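Local coordinates for protein putative phophotriesterase (PDB 3RHG) that is probably a zinc-dependent hydrolase of the phosphotriesterase family, acting on ester bonds with a pair of divalent metal ions, at residues Gly168-Pro171 and Phe172-Gly176. Numbering follows the deposited sequence.
Sequences GVSP and FFTDG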
loop_
_atom_site.group_PDB
_atom_site.type_symbol
_atom_site.label_atom_id
_atom_site.label_comp_id
_atom_site.label_asym_id
_atom_site.label_seq_id
_atom_site.Cartn_x
_atom_site.Cartn_y
_atom_site.Cartn_z
ATOM N N GLY A 168 -14.803 -19.215 -13.013
ATOM C CA GLY A 168 -14.179 -19.508 -11.718
ATOM C C GLY A 168 -13.319 -20.765 -11.675
ATOM O O GLY A 168 -13.843 -21.895 -11.775
ATOM N N VAL A 169 -12.007 -20.579 -11.486
ATOM C CA VAL A 169 -11.107 -21.685 -11.141
ATOM C C VAL A 169 -10.614 -21.381 -9.728
ATOM O O VAL A 169 -9.865 -20.417 -9.517
ATOM C CB VAL A 169 -9.888 -21.794 -12.106
ATOM C CG1 VAL A 169 -8.898 -22.890 -11.647
ATOM C CG2 VAL A 169 -10.349 -22.023 -13.549
ATOM N N SER A 170 -11.063 -22.155 -8.737
ATOM C CA SER A 170 -10.706 -21.867 -7.360
ATOM C C SER A 170 -9.373 -22.554 -7.022
ATOM O O SER A 170 -8.847 -23.314 -7.831
ATOM C CB SER A 170 -11.795 -22.401 -6.410
ATOM O OG SER A 170 -11.687 -23.823 -6.324
ATOM N N PRO A 171 -8.851 -22.328 -5.805
ATOM C CA PRO A 171 -7.625 -23.004 -5.391
ATOM C C PRO A 171 -7.780 -24.512 -5.237
ATOM O O PRO A 171 -6.783 -25.199 -5.035
ATOM C CB PRO A 171 -7.315 -22.367 -4.032
ATOM C CG PRO A 171 -7.994 -21.000 -4.107
ATOM C CD PRO A 171 -9.276 -21.313 -4.821
ATOM N N PHE A 172 -9.014 -25.011 -5.360
ATOM C CA PHE A 172 -9.294 -26.434 -5.284
ATOM C C PHE A 172 -9.664 -27.027 -6.638
ATOM O O PHE A 172 -9.837 -28.252 -6.749
ATOM C CB PHE A 172 -10.424 -26.638 -4.266
ATOM C CG PHE A 172 -10.155 -25.932 -2.976
ATOM C CD1 PHE A 172 -9.195 -26.418 -2.108
ATOM C CD2 PHE A 172 -10.761 -24.717 -2.687
ATOM C CE1 PHE A 172 -8.899 -25.757 -0.935
ATOM C CE2 PHE A 172 -10.466 -24.043 -1.519
ATOM C CZ PHE A 172 -9.531 -24.567 -0.639
ATOM N N PHE A 173 -9.758 -26.157 -7.652
ATOM C CA PHE A 173 -10.154 -26.501 -9.037
ATOM C C PHE A 173 -11.058 -27.732 -9.066
ATOM O O PHE A 173 -10.639 -28.832 -9.452
ATOM C CB PHE A 173 -8.914 -26.682 -9.933
ATOM C CG PHE A 173 -9.194 -26.581 -11.423
ATOM C CD1 PHE A 173 -10.423 -26.108 -11.895
ATOM C CD2 PHE A 173 -8.197 -26.891 -12.352
ATOM C CE1 PHE A 173 -10.669 -25.971 -13.275
ATOM C CE2 PHE A 173 -8.432 -26.754 -13.724
ATOM C CZ PHE A 173 -9.673 -26.309 -14.188
ATOM N N THR A 174 -12.304 -27.544 -8.631
ATOM C CA THR A 174 -13.200 -28.667 -8.434
ATOM C C THR A 174 -13.682 -29.279 -9.757
ATOM O O THR A 174 -13.565 -28.655 -10.839
ATOM C CB THR A 174 -14.437 -28.231 -7.603
ATOM O OG1 THR A 174 -15.242 -27.353 -8.396
ATOM C CG2 THR A 174 -14.022 -27.489 -6.357
ATOM N N ASP A 175 -14.275 -30.467 -9.683
ATOM C CA ASP A 175 -14.828 -31.108 -10.877
ATOM C C ASP A 175 -15.869 -30.192 -11.531
ATOM O O ASP A 175 -15.964 -30.109 -12.758
ATOM C CB ASP A 175 -15.451 -32.455 -10.506
ATOM C CG ASP A 175 -14.407 -33.521 -10.224
ATOM O OD1 ASP A 175 -13.178 -33.253 -10.386
ATOM O OD2 ASP A 175 -14.820 -34.638 -9.828
ATOM N N GLY A 176 -16.667 -29.508 -10.720
ATOM C CA GLY A 176 -17.658 -28.587 -11.283
ATOM C C GLY A 176 -17.025 -27.396 -11.982
ATOM O O GLY A 176 -17.495 -26.979 -13.038
#
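Val169 lays its CG1 methyl over one face of the Phe173 ring, a CH-pi contact with CG1 3.8 Å from the ring centroid. The methyl lies 19° off the ring normal, displaced toward the rim, with Val169 CG1 3.6 Å from Phe173 CD1. A branched, apolar residue suits this buried place because it offers a second methyl: Val169 CG2 lies 4.0 Å from Phe173 CE1. With CG swung opposite its own backbone N (chi1 -161°), Phe173 carries its ring back along the chain to meet Val169.

Ser170 opens a type I beta turn that ends at Phe173. Ser170 O accepts the closing bond from Phe173 N at 3.0 Å. The side chain adds a second bond: Ser170 OG, folded back over its own main chain, accepts Phe172 N-H at 3.1 Å. Serine is apt here, a short hydroxyl that satisfies an amide inside the turn while also hydrogen-bonding Glu177.

Pro171 fills the second position of the turn, where its ring-fixed phi of -66° is just what type I geometry needs. Its CB lies over one face of the more exposed Phe172 ring, and its carbonyl O is held by Gln204 and Arg206. Beyond the turn, Thr174 is the N-cap residue of the following helix, a place suited to its hydroxyl: OG1 caps a backbone N of the first helical turn and also bonds Glu128, while Glu177 takes Thr174 N, probably completing a capping box.

The whole turn links strand 163-168 to helix 175-188, a loop at the C-terminal end of the strands of the (beta/alpha)8 TIM barrel, the end that bears the zinc ions and benzoic acid. Val169 and Phe173 together pack against Val210 of helix 207-217, while the Val169 backbone hydrogen-bonds that of His199, the zinc ligand at the end of strand 195-199.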